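Local coordinates for protein Aureochrome1 (Vaucheria frigida, PDB 3UE6) that senses blue light through a flavin mononucleotide bound in its LOV domain, a PAS-type module, and probably passes the signal on to the rest of the photoreceptor, at residues N115-Q118 against D119-F123; A95-K98 against I99-A102. All coordinates share one frame; numbering follows the deposited sequence.

Contact 1: residues N115-Q118 against D119-F123; sequences NYRQ and DGTTF. With FMN (flavin mononucleotide), chain G.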
ATOM      1  N   ASN A 115      -4.560   5.536  21.594  1.00 67.02           N
ATOM      2  CA  ASN A 115      -4.343   4.110  21.367  1.00 62.72           C
ATOM      3  C   ASN A 115      -3.432   3.481  22.420  1.00 61.13           C
ATOM      4  O   ASN A 115      -2.735   4.182  23.155  1.00 62.74           O
ATOM      5  CB  ASN A 115      -3.777   3.853  19.966  1.00 60.54           C
ATOM      6  CG  ASN A 115      -4.842   3.849  18.893  1.00 59.92           C
ATOM      7  OD1 ASN A 115      -4.533   3.747  17.704  1.00 59.08           O
ATOM      8  ND2 ASN A 115      -6.105   3.963  19.304  1.00 57.36           N
ATOM      9  N   TYR A 116      -3.432   2.153  22.459  1.00 60.52           N
ATOM     10  CA  TYR A 116      -2.731   1.402  23.488  1.00 64.34           C
ATOM     11  C   TYR A 116      -1.701   0.460  22.890  1.00 60.16           C
ATOM     12  O   TYR A 116      -1.965  -0.218  21.897  1.00 60.62           O
ATOM     13  CB  TYR A 116      -3.731   0.594  24.315  1.00 65.22           C
ATOM     14  CG  TYR A 116      -4.604   1.428  25.223  1.00 70.41           C
ATOM     15  CD1 TYR A 116      -5.531   2.323  24.701  1.00 64.90           C
ATOM     16  CD2 TYR A 116      -4.511   1.310  26.606  1.00 68.45           C
ATOM     17  CE1 TYR A 116      -6.331   3.084  25.532  1.00 66.28           C
ATOM     18  CE2 TYR A 116      -5.310   2.066  27.442  1.00 66.67           C
ATOM     19  CZ  TYR A 116      -6.218   2.949  26.901  1.00 72.37           C
ATOM     20  OH  TYR A 116      -7.015   3.699  27.735  1.00 79.33           O
ATOM     21  N   ARG A 117      -0.529   0.417  23.512  1.00 63.52           N
ATOM     22  CA  ARG A 117       0.517  -0.504  23.104  1.00 66.90           C
ATOM     23  C   ARG A 117       0.324  -1.850  23.799  1.00 70.74           C
ATOM     24  O   ARG A 117      -0.404  -1.950  24.788  1.00 67.45           O
ATOM     25  CB  ARG A 117       1.892   0.069  23.433  1.00 73.07           C
ATOM     26  CG  ARG A 117       2.274   1.303  22.643  1.00 69.31           C
ATOM     27  CD  ARG A 117       3.732   1.644  22.908  1.00 70.50           C
ATOM     28  NE  ARG A 117       4.134   2.911  22.309  1.00 74.53           N
ATOM     29  CZ  ARG A 117       4.011   4.089  22.907  1.00 77.75           C
ATOM     30  NH1 ARG A 117       3.494   4.166  24.123  1.00 77.47           N
ATOM     31  NH2 ARG A 117       4.404   5.191  22.287  1.00 80.62           N
ATOM     32  N   GLN A 118       0.979  -2.879  23.276  1.00 69.22           N
ATOM     33  CA  GLN A 118       0.847  -4.231  23.803  1.00 70.84           C
ATOM     34  C   GLN A 118       1.091  -4.272  25.309  1.00 78.53           C
ATOM     35  O   GLN A 118       0.556  -5.126  26.012  1.00 78.36           O
ATOM     36  CB  GLN A 118       1.816  -5.167  23.078  1.00 68.92           C
ATOM     37  CG  GLN A 118       1.628  -6.641  23.384  1.00 79.91           C
ATOM     38  CD  GLN A 118       2.576  -7.141  24.460  1.00 97.12           C
ATOM     39  OE1 GLN A 118       3.034  -6.374  25.307  1.00101.38           O
ATOM     40  NE2 GLN A 118       2.881  -8.432  24.426  1.00 98.39           N
ATOM     41  N   ASP A 119       1.888  -3.330  25.802  1.00 75.53           N
ATOM     42  CA  ASP A 119       2.280  -3.315  27.210  1.00 71.39           C
ATOM     43  C   ASP A 119       1.380  -2.428  28.069  1.00 67.74           C
ATOM     44  O   ASP A 119       1.567  -2.332  29.283  1.00 70.11           O
ATOM     45  CB  ASP A 119       3.735  -2.878  27.344  1.00 69.27           C
ATOM     46  CG  ASP A 119       3.942  -1.438  26.931  1.00 85.66           C
ATOM     47  OD1 ASP A 119       2.997  -0.833  26.377  1.00 88.20           O
ATOM     48  OD2 ASP A 119       5.049  -0.908  27.149  1.00 77.76           O
ATOM     49  N   GLY A 120       0.408  -1.776  27.436  1.00 69.33           N
ATOM     50  CA  GLY A 120      -0.578  -0.992  28.156  1.00 62.77           C
ATOM     51  C   GLY A 120      -0.313   0.500  28.177  1.00 79.98           C
ATOM     52  O   GLY A 120      -1.122   1.271  28.685  1.00 77.49           O
ATOM     53  N   THR A 121       0.827   0.912  27.634  1.00 83.11           N
ATOM     54  CA  THR A 121       1.155   2.330  27.560  1.00 83.78           C
ATOM     55  C   THR A 121       0.361   2.981  26.436  1.00 90.09           C
ATOM     56  O   THR A 121       0.085   2.350  25.415  1.00 94.62           O
ATOM     57  CB  THR A 121       2.651   2.567  27.330  1.00 82.68           C
ATOM     58  OG1 THR A 121       3.098   1.769  26.229  1.00 86.66           O
ATOM     59  CG2 THR A 121       3.447   2.192  28.571  1.00 73.37           C
ATOM     60  N   THR A 122      -0.002   4.245  26.622  1.00 90.48           N
ATOM     61  CA  THR A 122      -0.833   4.928  25.644  1.00 82.88           C
ATOM     62  C   THR A 122      -0.076   5.981  24.851  1.00 81.99           C
ATOM     63  O   THR A 122       0.990   6.446  25.255  1.00 88.39           O
ATOM     64  CB  THR A 122      -2.049   5.604  26.304  1.00 75.77           C
ATOM     65  OG1 THR A 122      -1.608   6.704  27.109  1.00 79.05           O
ATOM     66  CG2 THR A 122      -2.811   4.613  27.158  1.00 70.58           C
ATOM     67  N   PHE A 123      -0.651   6.352  23.715  1.00 82.80           N
ATOM     68  CA  PHE A 123      -0.125   7.428  22.891  1.00 82.21           C
ATOM     69  C   PHE A 123      -1.255   7.953  22.021  1.00 75.38           C
ATOM     70  O   PHE A 123      -2.174   7.208  21.680  1.00 69.06           O
ATOM     71  CB  PHE A 123       1.037   6.925  22.028  1.00 83.60           C
ATOM     72  CG  PHE A 123       0.619   6.008  20.910  1.00 78.55           C
ATOM     73  CD1 PHE A 123       0.339   4.674  21.153  1.00 75.74           C
ATOM     74  CD2 PHE A 123       0.520   6.482  19.612  1.00 85.06           C
ATOM     75  CE1 PHE A 123      -0.043   3.830  20.121  1.00 67.67           C
ATOM     76  CE2 PHE A 123       0.142   5.645  18.578  1.00 82.33           C
ATOM     77  CZ  PHE A 123      -0.140   4.317  18.833  1.00 71.02           C
TER
HETATM   78  N1  FMN G 500      -8.482   2.004  14.864  1.00 74.23           N
HETATM   79  C2  FMN G 500      -7.643   2.484  15.848  1.00 66.25           C
HETATM   80  O2  FMN G 500      -8.100   2.787  16.953  1.00 62.07           O
HETATM   81  N3  FMN G 500      -6.296   2.626  15.593  1.00 64.57           N
HETATM   82  C4  FMN G 500      -5.780   2.287  14.362  1.00 64.68           C
HETATM   83  O4  FMN G 500      -4.582   2.411  14.136  1.00 61.75           O
HETATM   84  C4A FMN G 500      -6.623   1.800  13.371  1.00 75.93           C
HETATM   85  N5  FMN G 500      -6.125   1.453  12.126  1.00 82.66           N
HETATM   86  C5A FMN G 500      -6.971   0.974  11.148  1.00 82.23           C
HETATM   87  C6  FMN G 500      -6.461   0.631   9.904  1.00 86.00           C
HETATM   88  C7  FMN G 500      -7.302   0.148   8.908  1.00 81.26           C
HETATM   89  C7M FMN G 500      -6.741  -0.223   7.562  1.00 75.05           C
HETATM   90  C8  FMN G 500      -8.661   0.008   9.164  1.00 80.38           C
HETATM   91  C8M FMN G 500      -9.563  -0.514   8.087  1.00 82.15           C
HETATM   92  C9  FMN G 500      -9.172   0.353  10.410  1.00 82.27           C
HETATM   93  C9A FMN G 500      -8.328   0.838  11.408  1.00 79.75           C
HETATM   94  N10 FMN G 500      -8.820   1.173  12.660  1.00 66.57           N
HETATM   95  C10 FMN G 500      -7.978   1.662  13.630  1.00 69.83           C
HETATM   96  C1' FMN G 500     -10.279   1.067  12.986  1.00 67.72           C
HETATM   97  C2' FMN G 500     -10.719  -0.294  13.498  1.00 69.10           C
HETATM   98  O2' FMN G 500     -10.117  -1.315  12.741  1.00 73.45           O
HETATM   99  C3' FMN G 500     -12.239  -0.379  13.392  1.00 74.42           C
HETATM  100  O3' FMN G 500     -12.652  -0.232  12.050  1.00 71.98           O
HETATM  101  C4' FMN G 500     -12.875   0.706  14.254  1.00 78.42           C
HETATM  102  O4' FMN G 500     -12.533   0.475  15.600  1.00 80.41           O
HETATM  103  C5' FMN G 500     -14.396   0.751  14.136  1.00 76.59           C
HETATM  104  O5' FMN G 500     -14.917  -0.558  14.053  1.00 79.39           O
HETATM  105  P   FMN G 500     -15.630  -1.270  15.311  1.00 73.98           P
HETATM  106  O1P FMN G 500     -14.591  -1.440  16.395  1.00 84.42           O
HETATM  107  O2P FMN G 500     -16.150  -2.627  14.909  1.00 76.11           O
HETATM  108  O3P FMN G 500     -16.774  -0.436  15.832  1.00 66.85           O
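The tip of the β-hairpin made by strands 109-116 and 122-133, which brings Asn-115 to the flavin pocket of this PAS/LOV domain, is closed by a type I turn from Arg-117 to Gly-120. Asn-115 and Phe-123 form an antiparallel hydrogen-bonded pair, Asn-115 N giving to Phe-123 O at 2.9 Å and Phe-123 N returning to Asn-115 O. Nearer the turn, Arg-117 N reaches Thr-121 O and Gly-120 N reaches Arg-117 O. Gly-120 takes a positive phi (99°), a conformation that suits glycine.

Asp-119 stiffens the bend with an Asx turn: its OD1 accepts from Thr-121 N, which comes from above the carboxylate plane, and from Thr-121 OG1 at 2.6 Å on the syn lone pair. That hydroxyl also accepts from Arg-117 NH1 (3.2 Å), lying close to the guanidinium plane. Arg-117 runs extended from CG to NE, so that Phe-123 CD1 lies over one face of the guanidinium, 4.1 Å from Arg-117 CZ, with the planes of the two groups 33° apart.

Among the side chains on the face of Tyr-116, Thr-122 CG2 sits over the phenol in a CH-pi contact, 3.7 Å from the ring centroid. On the opposite face, which carries Asn-115 and Phe-123, Phe-123 CE1 touches Asn-115 CB at 3.7 Å. Asn-115 faces the edge of the isoalloxazine: OD1 accepts a nearly straight bond from flavin N3 (3.0 Å), while ND2 gives a weak one to O2; Asn-125, on strand 122-133, gives a second bond to OD1.

Strand 109-116 is an outermost strand of the antiparallel sheet, and beside it Tyr-116 OH bonds to Glu-90 N in a loop, while Gln-118 pairs by its backbone with Thr-71 at the end of helix 65-71.

Contact 2: residues A95-K98 against I99-A102; sequences AVDK and IRNA. With FMN (flavin mononucleotide), chain G.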
ATOM      1  N   ALA A  95     -14.789   9.217  18.560  1.00 67.30           N
ATOM      2  CA  ALA A  95     -13.780   9.218  17.508  1.00 58.90           C
ATOM      3  C   ALA A  95     -13.754   7.877  16.792  1.00 61.67           C
ATOM      4  O   ALA A  95     -13.522   7.817  15.586  1.00 61.27           O
ATOM      5  CB  ALA A  95     -12.414   9.550  18.079  1.00 59.14           C
ATOM      6  N   VAL A  96     -13.976   6.801  17.540  1.00 59.10           N
ATOM      7  CA  VAL A  96     -14.148   5.487  16.929  1.00 62.22           C
ATOM      8  C   VAL A  96     -15.384   5.495  16.032  1.00 65.62           C
ATOM      9  O   VAL A  96     -15.373   4.909  14.951  1.00 62.91           O
ATOM     10  CB  VAL A  96     -14.292   4.370  17.975  1.00 63.88           C
ATOM     11  CG1 VAL A  96     -14.584   3.042  17.299  1.00 48.51           C
ATOM     12  CG2 VAL A  96     -13.039   4.274  18.824  1.00 60.50           C
ATOM     13  N   ASP A  97     -16.445   6.159  16.486  1.00 64.02           N
ATOM     14  CA  ASP A  97     -17.643   6.329  15.670  1.00 69.35           C
ATOM     15  C   ASP A  97     -17.285   6.924  14.311  1.00 69.46           C
ATOM     16  O   ASP A  97     -17.736   6.434  13.274  1.00 69.41           O
ATOM     17  CB  ASP A  97     -18.666   7.239  16.364  1.00 74.38           C
ATOM     18  CG  ASP A  97     -19.226   6.639  17.641  1.00 82.21           C
ATOM     19  OD1 ASP A  97     -19.299   5.401  17.745  1.00 84.28           O
ATOM     20  OD2 ASP A  97     -19.598   7.416  18.545  1.00 85.11           O
ATOM     21  N   LYS A  98     -16.478   7.981  14.316  1.00 65.08           N
ATOM     22  CA  LYS A  98     -16.120   8.653  13.072  1.00 62.10           C
ATOM     23  C   LYS A  98     -15.406   7.693  12.124  1.00 68.13           C
ATOM     24  O   LYS A  98     -15.674   7.684  10.925  1.00 74.34           O
ATOM     25  CB  LYS A  98     -15.261   9.897  13.326  1.00 58.29           C
ATOM     26  CG  LYS A  98     -14.915  10.682  12.061  1.00 80.84           C
ATOM     27  CD  LYS A  98     -13.746  11.633  12.296  1.00 91.23           C
ATOM     28  CE  LYS A  98     -13.379  12.417  11.039  1.00 87.31           C
ATOM     29  NZ  LYS A  98     -14.459  13.354  10.634  1.00 90.16           N
ATOM     30  N   ILE A  99     -14.506   6.880  12.665  1.00 70.55           N
ATOM     31  CA  ILE A  99     -13.782   5.905  11.854  1.00 70.34           C
ATOM     32  C   ILE A  99     -14.676   4.799  11.295  1.00 71.82           C
ATOM     33  O   ILE A  99     -14.582   4.456  10.119  1.00 73.51           O
ATOM     34  CB  ILE A  99     -12.614   5.263  12.626  1.00 65.33           C
ATOM     35  CG1 ILE A  99     -11.601   6.335  13.042  1.00 77.58           C
ATOM     36  CG2 ILE A  99     -11.947   4.199  11.766  1.00 59.91           C
ATOM     37  CD1 ILE A  99     -10.510   5.831  13.972  1.00 88.30           C
ATOM     38  N   ARG A 100     -15.528   4.228  12.136  1.00 72.52           N
ATOM     39  CA  ARG A 100     -16.466   3.215  11.667  1.00 64.51           C
ATOM     40  C   ARG A 100     -17.306   3.788  10.531  1.00 67.60           C
ATOM     41  O   ARG A 100     -17.391   3.208   9.454  1.00 66.82           O
ATOM     42  CB  ARG A 100     -17.367   2.746  12.812  1.00 52.56           C
ATOM     43  CG  ARG A 100     -18.317   1.621  12.454  1.00 56.47           C
ATOM     44  CD  ARG A 100     -18.894   0.969  13.702  1.00 66.38           C
ATOM     45  NE  ARG A 100     -19.530   1.944  14.587  1.00 80.00           N
ATOM     46  CZ  ARG A 100     -19.028   2.367  15.744  1.00 82.24           C
ATOM     47  NH1 ARG A 100     -17.871   1.899  16.192  1.00 72.06           N
ATOM     48  NH2 ARG A 100     -19.694   3.260  16.462  1.00 89.68           N
ATOM     49  N   ASN A 101     -17.906   4.945  10.780  1.00 71.49           N
ATOM     50  CA  ASN A 101     -18.784   5.584   9.814  1.00 76.81           C
ATOM     51  C   ASN A 101     -18.097   5.884   8.477  1.00 79.36           C
ATOM     52  O   ASN A 101     -18.652   5.617   7.406  1.00 81.85           O
ATOM     53  CB  ASN A 101     -19.395   6.846  10.420  1.00 84.72           C
ATOM     54  CG  ASN A 101     -19.791   7.858   9.372  1.00100.61           C
ATOM     55  OD1 ASN A 101     -20.884   7.797   8.814  1.00106.70           O
ATOM     56  ND2 ASN A 101     -18.898   8.804   9.102  1.00102.25           N
ATOM     57  N   ALA A 102     -16.891   6.437   8.546  1.00 74.50           N
ATOM     58  CA  ALA A 102     -16.098   6.718   7.355  1.00 70.67           C
ATOM     59  C   ALA A 102     -15.878   5.453   6.539  1.00 75.73           C
ATOM     60  O   ALA A 102     -15.976   5.463   5.309  1.00 77.01           O
ATOM     61  CB  ALA A 102     -14.754   7.318   7.752  1.00 64.64           C
TER
HETATM   62  N1  FMN G 500      -8.482   2.004  14.864  1.00 74.23           N
HETATM   63  C2  FMN G 500      -7.643   2.484  15.848  1.00 66.25           C
HETATM   64  O2  FMN G 500      -8.100   2.787  16.953  1.00 62.07           O
HETATM   65  N3  FMN G 500      -6.296   2.626  15.593  1.00 64.57           N
HETATM   66  C4  FMN G 500      -5.780   2.287  14.362  1.00 64.68           C
HETATM   67  O4  FMN G 500      -4.582   2.411  14.136  1.00 61.75           O
HETATM   68  C4A FMN G 500      -6.623   1.800  13.371  1.00 75.93           C
HETATM   69  N5  FMN G 500      -6.125   1.453  12.126  1.00 82.66           N
HETATM   70  C5A FMN G 500      -6.971   0.974  11.148  1.00 82.23           C
HETATM   71  C6  FMN G 500      -6.461   0.631   9.904  1.00 86.00           C
HETATM   72  C7  FMN G 500      -7.302   0.148   8.908  1.00 81.26           C
HETATM   73  C7M FMN G 500      -6.741  -0.223   7.562  1.00 75.05           C
HETATM   74  C8  FMN G 500      -8.661   0.008   9.164  1.00 80.38           C
HETATM   75  C8M FMN G 500      -9.563  -0.514   8.087  1.00 82.15           C
HETATM   76  C9  FMN G 500      -9.172   0.353  10.410  1.00 82.27           C
HETATM   77  C9A FMN G 500      -8.328   0.838  11.408  1.00 79.75           C
HETATM   78  N10 FMN G 500      -8.820   1.173  12.660  1.00 66.57           N
HETATM   79  C10 FMN G 500      -7.978   1.662  13.630  1.00 69.83           C
HETATM   80  C1' FMN G 500     -10.279   1.067  12.986  1.00 67.72           C
HETATM   81  C2' FMN G 500     -10.719  -0.294  13.498  1.00 69.10           C
HETATM   82  O2' FMN G 500     -10.117  -1.315  12.741  1.00 73.45           O
HETATM   83  C3' FMN G 500     -12.239  -0.379  13.392  1.00 74.42           C
HETATM   84  O3' FMN G 500     -12.652  -0.232  12.050  1.00 71.98           O
HETATM   85  C4' FMN G 500     -12.875   0.706  14.254  1.00 78.42           C
HETATM   86  O4' FMN G 500     -12.533   0.475  15.600  1.00 80.41           O
HETATM   87  C5' FMN G 500     -14.396   0.751  14.136  1.00 76.59           C
HETATM   88  O5' FMN G 500     -14.917  -0.558  14.053  1.00 79.39           O
HETATM   89  P   FMN G 500     -15.630  -1.270  15.311  1.00 73.98           P
HETATM   90  O1P FMN G 500     -14.591  -1.440  16.395  1.00 84.42           O
HETATM   91  O2P FMN G 500     -16.150  -2.627  14.909  1.00 76.11           O
HETATM   92  O3P FMN G 500     -16.774  -0.436  15.832  1.00 66.85           O
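Two successive turns of helix 93-105 are joined here by regular i to i+4 backbone bonds, from Ile-99, Arg-100, Asn-101 and Ala-102 N to the carbonyls of Ala-95, Val-96, Asp-97 and Lys-98, the Arg-100 N to Val-96 O bond measuring 2.9 Å.

On the flavin side, Arg-100 links the helix to the cofactor's phosphate. The chain leaves the backbone stretched out and then bends at chi3 (55°), which folds the guanidinium back over the preceding turn, one face lying over Val-96 O and Asp-97 CA. NH1 gives a hydrogen bond of 2.6 Å to phosphate oxygen O3P, which lies at the edge of the guanidinium near its plane. NH2 turns to Asp-97 OD1 in a salt bridge whose hydrogen-bond component is weak. Asp-97 and Arg-100 run side by side in the same direction, their carboxylate and guanidinium planes 76° apart. Asp-97 is thus a second-shell partner of the phosphate-binding arginine, and its charge may partly offset that of the guanidinium.

Val-96 crosses the arginine at a slant, CG1 3.7 Å from Arg-100 NH1 and equally far from ribityl oxygen O4' of the flavin mononucleotide. One turn on, the CG2 branch of Ile-99, anti to the backbone N, comes within 3.8 Å of ribityl C1', while its CG1 branch turns back toward Ala-95 O at 3.5 Å.

The helix lies against strand 109-116, where Val-111 meets Ala-95, Lys-98 and Ile-99, and Thr-109 meets Ala-102. Lys-98 NZ forms a salt bridge with Glu-164, close to the C-terminal end of the modelled chain beyond helix 151-161.

In the fold
Contact 2 comes first along the chain, within helix 93-105; strand 109-116 follows directly and leads into the hairpin end of contact 1, both belonging to the PAS domain. Their centres are 20 Å apart and their nearest atoms about 7 Å, so the two never touch, yet both meet the same flavin mononucleotide. Contact 2 holds its phosphate and ribityl chain, contact 1 the pyrimidine edge of the isoalloxazine. Arg-84, Gln-87 and Asn-82 add further hydrogen bonds to the cofactor. Helix and sheet thereby grip the flavin at separated points, an arrangement consistent with fixing the chromophore's position in a LOV photoreceptor.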